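Local atomic coordinates of SusD superfamily protein (Bacteroides thetaiotaomicron, PDB entry 3MCX), a protein that is of uncharacterised function but, as a SusD-family protein of the outer membrane, probably helps capture glycans for uptake by a gut bacterium. Residues A[76-89]-A[456-468]. Residues are numbered along the deposited sequence; the frame is centred on the assembly and turned at random. Where two conformers were deposited one is given.
Sequences VLASDNLNIVLPWN and RIALPIPQSEIDA. With GOL (glycerol), chain K.
Pro462 sets the CG-CD edge of its ring on one face of the Trp88 indole, crossing it at about a right angle; in this CH-pi contact Pro462 CG stands 3.8 Å from the centroid of the five-membered ring. With Trp88 CG anti to its own backbone N (chi1 177°), the indole extends from helix 81-106 across the proline, and at its far end Trp88 CZ3 meets Ile461 CD1 at 3.7 Å. Further along, Ile84 fits against the same extended run: CG2 packs on the Pro462 ring, while Ile84 CD1 lies 3.8 Å from both Leu459 CB and Pro460 CD. Val76 CG1 on Leu459 CD2 and Ala78 CB on Pro460 CB continue the apolar seam, which Phe140 of helix 115-140 borders at Ile84, Leu459 and Ile461.

Polar links join the first turn of helix 463-468 to segment 76-89. Gln463 N donates to Ala78 O (2.9 Å), and Pro462 CA adds a CA-H...O contact to that oxygen. Trp88 NE1 gives a bent bond to Glu465 OE2 (3.1 Å, 138°), tilted from the indole plane; a glycerol modelled beside this pair sits too close to Glu465 OE2 for its placement to be relied on. One water ties Asn89 OD1, Ser464 OG and Glu465 OE2 together.

A leucine in place of Trp88 would probably leave Pro462 without its aromatic cover and Glu465 without its indole donor.

The proline-rich approach to helix 463-468, with Pro462 as N-cap, thus fastens the C-terminal end of the SusD-family region to the turn at 77-80 and first turns of helix 81-106, far earlier in the chain, mainly by apolar packing with a water-bridged polar margin.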
loop_
_atom_site.group_PDB
_atom_site.type_symbol
_atom_site.label_atom_id
_atom_site.label_comp_id
_atom_site.label_asym_id
_atom_site.label_seq_id
_atom_site.Cartn_x
_atom_site.Cartn_y
_atom_site.Cartn_z
ATOM N N VAL A 76 13.843 -8.667 -10.871
ATOM C CA VAL A 76 14.562 -7.456 -10.476
ATOM C C VAL A 76 15.873 -7.789 -9.746
ATOM O O VAL A 76 15.929 -8.695 -8.906
ATOM C CB VAL A 76 13.645 -6.531 -9.639
ATOM C CG1 VAL A 76 13.225 -7.183 -8.291
ATOM C CG2 VAL A 76 14.302 -5.181 -9.421
ATOM N N LEU A 77 16.940 -7.076 -10.093
ATOM C CA LEU A 77 18.283 -7.280 -9.579
ATOM C C LEU A 77 18.651 -6.261 -8.504
ATOM O O LEU A 77 18.098 -5.166 -8.418
ATOM C CB LEU A 77 19.293 -7.155 -10.702
ATOM C CG LEU A 77 19.098 -8.075 -11.902
ATOM C CD1 LEU A 77 20.172 -7.779 -12.968
ATOM C CD2 LEU A 77 19.107 -9.546 -11.500
ATOM N N ALA A 78 19.641 -6.618 -7.687
ATOM C CA ALA A 78 20.157 -5.728 -6.646
ATOM C C ALA A 78 20.728 -4.425 -7.169
ATOM O O ALA A 78 20.786 -3.462 -6.409
ATOM C CB ALA A 78 21.250 -6.441 -5.861
ATOM N N SER A 79 21.092 -4.405 -8.451
ATOM C CA SER A 79 21.656 -3.234 -9.100
ATOM C C SER A 79 20.580 -2.254 -9.623
ATOM O O SER A 79 20.964 -1.204 -10.165
ATOM C CB SER A 79 22.507 -3.679 -10.265
ATOM O OG SER A 79 21.716 -4.425 -11.172
ATOM N N ASP A 80 19.303 -2.570 -9.508
ATOM C CA ASP A 80 18.260 -1.773 -10.181
ATOM C C ASP A 80 18.051 -0.443 -9.450
ATOM O O ASP A 80 17.588 -0.412 -8.309
ATOM C CB ASP A 80 16.989 -2.600 -10.250
ATOM C CG ASP A 80 15.939 -2.031 -11.182
ATOM O OD1 ASP A 80 15.705 -0.792 -11.089
ATOM O OD2 ASP A 80 15.320 -2.815 -11.953
ATOM N N ASN A 81 18.417 0.661 -10.089
ATOM C CA ASN A 81 18.320 1.935 -9.410
ATOM C C ASN A 81 16.875 2.361 -9.167
ATOM O O ASN A 81 16.502 2.729 -8.065
ATOM C CB ASN A 81 19.059 3.014 -10.185
ATOM C CG ASN A 81 19.127 4.314 -9.417
ATOM O OD1 ASN A 81 19.818 4.392 -8.381
ATOM N ND2 ASN A 81 18.424 5.337 -9.904
ATOM N N LEU A 82 16.064 2.325 -10.222
ATOM C CA LEU A 82 14.686 2.717 -10.115
ATOM C C LEU A 82 13.902 1.893 -9.113
ATOM O O LEU A 82 13.062 2.420 -8.369
ATOM C CB LEU A 82 14.013 2.672 -11.482
ATOM C CG LEU A 82 12.610 3.253 -11.566
ATOM C CD1 LEU A 82 12.647 4.777 -11.605
ATOM C CD2 LEU A 82 11.833 2.713 -12.799
ATOM N N ASN A 83 14.163 0.589 -9.095
ATOM C CA ASN A 83 13.285 -0.319 -8.383
ATOM C C ASN A 83 13.797 -0.868 -7.082
ATOM O O ASN A 83 13.024 -1.445 -6.322
ATOM C CB ASN A 83 12.936 -1.455 -9.331
ATOM C CG ASN A 83 12.176 -0.958 -10.549
ATOM O OD1 ASN A 83 11.243 -0.174 -10.387
ATOM N ND2 ASN A 83 12.556 -1.398 -11.743
ATOM N N ILE A 84 15.076 -0.696 -6.814
ATOM C CA ILE A 84 15.695 -1.218 -5.588
ATOM C C ILE A 84 16.454 -0.133 -4.839
ATOM O O ILE A 84 16.134 0.137 -3.671
ATOM C CB ILE A 84 16.604 -2.410 -5.907
ATOM C CG1 ILE A 84 15.809 -3.609 -6.459
ATOM C CG2 ILE A 84 17.438 -2.847 -4.684
ATOM C CD1 ILE A 84 14.784 -4.224 -5.491
ATOM N N VAL A 85 17.410 0.516 -5.482
ATOM C CA VAL A 85 18.221 1.509 -4.782
ATOM C C VAL A 85 17.357 2.688 -4.320
ATOM O O VAL A 85 17.399 3.094 -3.166
ATOM C CB VAL A 85 19.373 2.021 -5.661
ATOM C CG1 VAL A 85 20.228 3.056 -4.935
ATOM C CG2 VAL A 85 20.290 0.860 -6.091
ATOM N N LEU A 86 16.572 3.270 -5.229
ATOM C CA LEU A 86 15.793 4.447 -4.854
ATOM C C LEU A 86 14.717 4.128 -3.795
ATOM O O LEU A 86 14.594 4.877 -2.820
ATOM C CB LEU A 86 15.200 5.095 -6.130
ATOM C CG LEU A 86 16.185 5.945 -6.919
ATOM C CD1 LEU A 86 15.527 6.384 -8.223
ATOM C CD2 LEU A 86 16.677 7.171 -6.102
ATOM N N PRO A 87 13.932 3.047 -3.961
ATOM C CA PRO A 87 12.934 2.777 -2.917
ATOM C C PRO A 87 13.502 2.500 -1.540
ATOM O O PRO A 87 12.902 2.899 -0.555
ATOM C CB PRO A 87 12.128 1.601 -3.493
ATOM C CG PRO A 87 12.314 1.740 -5.013
ATOM C CD PRO A 87 13.722 2.204 -5.156
ATOM N N TRP A 88 14.650 1.856 -1.482
ATOM C CA TRP A 88 15.348 1.636 -0.212
ATOM C C TRP A 88 15.825 2.962 0.376
ATOM O O TRP A 88 15.532 3.299 1.527
ATOM C CB TRP A 88 16.542 0.723 -0.463
ATOM C CG TRP A 88 17.418 0.444 0.718
ATOM C CD1 TRP A 88 18.450 1.187 1.127
ATOM C CD2 TRP A 88 17.409 -0.731 1.546
ATOM N NE1 TRP A 88 19.097 0.584 2.199
ATOM C CE2 TRP A 88 18.464 -0.597 2.463
ATOM C CE3 TRP A 88 16.585 -1.846 1.618
ATOM C CZ2 TRP A 88 18.743 -1.572 3.446
ATOM C CZ3 TRP A 88 16.858 -2.820 2.585
ATOM C CH2 TRP A 88 17.922 -2.681 3.465
ATOM N N ASN A 89 16.576 3.729 -0.413
ATOM C CA ASN A 89 17.235 4.918 0.094
ATOM C C ASN A 89 16.189 5.977 0.464
ATOM O O ASN A 89 16.369 6.732 1.406
ATOM C CB ASN A 89 18.213 5.512 -0.918
ATOM C CG ASN A 89 19.530 4.761 -0.996
ATOM O OD1 ASN A 89 19.875 3.988 -0.103
ATOM N ND2 ASN A 89 20.299 5.050 -2.026
ATOM N N ARG A 456 12.124 -15.312 -4.216
ATOM C CA ARG A 456 12.043 -14.040 -4.939
ATOM C C ARG A 456 11.017 -13.048 -4.381
ATOM O O ARG A 456 10.980 -11.889 -4.812
ATOM C CB ARG A 456 11.792 -14.301 -6.431
ATOM C CG ARG A 456 12.874 -15.121 -7.085
ATOM C CD ARG A 456 12.474 -15.616 -8.460
ATOM N NE ARG A 456 11.317 -16.484 -8.372
ATOM C CZ ARG A 456 10.617 -16.882 -9.420
ATOM N NH1 ARG A 456 10.970 -16.482 -10.646
ATOM N NH2 ARG A 456 9.577 -17.707 -9.254
ATOM N N ILE A 457 10.179 -13.472 -3.430
ATOM C CA ILE A 457 9.267 -12.551 -2.775
ATOM C C ILE A 457 10.018 -11.444 -2.066
ATOM O O ILE A 457 9.561 -10.304 -2.083
ATOM C CB ILE A 457 8.334 -13.249 -1.773
ATOM C CG1 ILE A 457 7.196 -13.951 -2.527
ATOM C CG2 ILE A 457 7.805 -12.254 -0.706
ATOM C CD1 ILE A 457 6.704 -15.182 -1.798
ATOM N N ALA A 458 11.140 -11.772 -1.408
ATOM C CA ALA A 458 11.987 -10.775 -0.769
ATOM C C ALA A 458 12.860 -10.143 -1.854
ATOM O O ALA A 458 13.699 -10.822 -2.459
ATOM C CB ALA A 458 12.820 -11.403 0.336
ATOM N N LEU A 459 12.640 -8.850 -2.058
ATOM C CA LEU A 459 13.442 -8.110 -3.036
ATOM C C LEU A 459 14.893 -8.135 -2.644
ATOM O O LEU A 459 15.227 -8.199 -1.465
ATOM C CB LEU A 459 12.966 -6.664 -3.142
ATOM C CG LEU A 459 11.575 -6.455 -3.738
ATOM C CD1 LEU A 459 11.254 -4.982 -3.738
ATOM C CD2 LEU A 459 11.510 -6.986 -5.157
ATOM N N PRO A 460 15.800 -8.054 -3.618
ATOM C CA PRO A 460 17.195 -7.966 -3.251
ATOM C C PRO A 460 17.521 -6.666 -2.522
ATOM O O PRO A 460 17.022 -5.625 -2.888
ATOM C CB PRO A 460 17.943 -8.036 -4.591
ATOM C CG PRO A 460 16.950 -7.515 -5.543
ATOM C CD PRO A 460 15.589 -7.883 -5.063
ATOM N N ILE A 461 18.355 -6.785 -1.511
ATOM C CA ILE A 461 18.934 -5.647 -0.833
ATOM C C ILE A 461 19.785 -4.909 -1.896
ATOM O O ILE A 461 20.457 -5.537 -2.682
ATOM C CB ILE A 461 19.835 -6.120 0.315
ATOM C CG1 ILE A 461 19.065 -6.999 1.345
ATOM C CG2 ILE A 461 20.570 -4.923 1.025
ATOM C CD1 ILE A 461 17.852 -6.369 1.967
ATOM N N PRO A 462 19.763 -3.568 -1.906
ATOM C CA PRO A 462 20.538 -2.855 -2.920
ATOM C C PRO A 462 21.992 -3.261 -2.903
ATOM O O PRO A 462 22.626 -3.386 -1.842
ATOM C CB PRO A 462 20.378 -1.374 -2.520
ATOM C CG PRO A 462 19.143 -1.301 -1.732
ATOM C CD PRO A 462 18.924 -2.667 -1.096
ATOM N N GLN A 463 22.586 -3.401 -4.090
ATOM C CA GLN A 463 23.969 -3.749 -4.187
ATOM C C GLN A 463 24.873 -2.705 -3.527
ATOM O O GLN A 463 25.926 -3.039 -3.017
ATOM C CB GLN A 463 24.438 -3.943 -5.653
ATOM C CG GLN A 463 25.770 -4.567 -5.811
ATOM C CD GLN A 463 25.839 -5.973 -5.273
ATOM O OE1 GLN A 463 24.850 -6.714 -5.396
ATOM N NE2 GLN A 463 26.984 -6.368 -4.719
ATOM N N SER A 464 24.412 -1.453 -3.532
ATOM C CA SER A 464 25.143 -0.366 -2.860
ATOM C C SER A 464 25.375 -0.727 -1.391
ATOM O O SER A 464 26.468 -0.518 -0.865
ATOM C CB SER A 464 24.338 0.928 -2.961
ATOM O OG SER A 464 23.000 0.773 -2.601
ATOM N N GLU A 465 24.347 -1.267 -0.740
ATOM C CA GLU A 465 24.510 -1.719 0.658
ATOM C C GLU A 465 25.431 -2.891 0.824
ATOM O O GLU A 465 26.246 -2.949 1.746
ATOM C CB GLU A 465 23.142 -2.049 1.279
ATOM C CG GLU A 465 22.228 -0.886 1.401
ATOM C CD GLU A 465 22.621 0.115 2.491
ATOM O OE1 GLU A 465 23.395 -0.167 3.432
ATOM O OE2 GLU A 465 22.164 1.238 2.326
ATOM N N ILE A 466 25.284 -3.882 -0.054
ATOM C CA ILE A 466 26.135 -5.057 -0.007
ATOM C C ILE A 466 27.602 -4.712 -0.198
ATOM O O ILE A 466 28.477 -5.187 0.534
ATOM C CB ILE A 466 25.695 -6.096 -1.093
ATOM C CG1 ILE A 466 24.223 -6.492 -0.932
ATOM C CG2 ILE A 466 26.627 -7.309 -1.083
ATOM C CD1 ILE A 466 23.847 -7.098 0.446
ATOM N N ASP A 467 27.873 -3.850 -1.166
ATOM C CA ASP A 467 29.241 -3.435 -1.471
ATOM C C ASP A 467 29.877 -2.670 -0.295
ATOM O O ASP A 467 31.069 -2.900 0.020
ATOM C CB ASP A 467 29.285 -2.608 -2.775
ATOM C CG ASP A 467 29.143 -3.466 -4.062
ATOM O OD1 ASP A 467 29.374 -4.682 -3.985
ATOM O OD2 ASP A 467 28.845 -2.891 -5.130
ATOM N N ALA A 468 29.055 -1.834 0.365
ATOM C CA ALA A 468 29.543 -0.868 1.387
ATOM C C ALA A 468 29.657 -1.447 2.803
ATOM O O ALA A 468 30.490 -1.001 3.587
ATOM C CB ALA A 468 28.608 0.308 1.439
HETATM C C1 GOL K . 22.365 2.509 5.135
HETATM O O1 GOL K . 22.838 2.891 3.837
HETATM C C2 GOL K . 20.848 2.529 5.043
HETATM O O2 GOL K . 20.605 2.432 3.674
HETATM C C3 GOL K . 20.093 1.455 5.830
HETATM O O3 GOL K . 20.690 1.258 7.099
HETATM O O HOH W 1 21.990 2.198 -0.555
#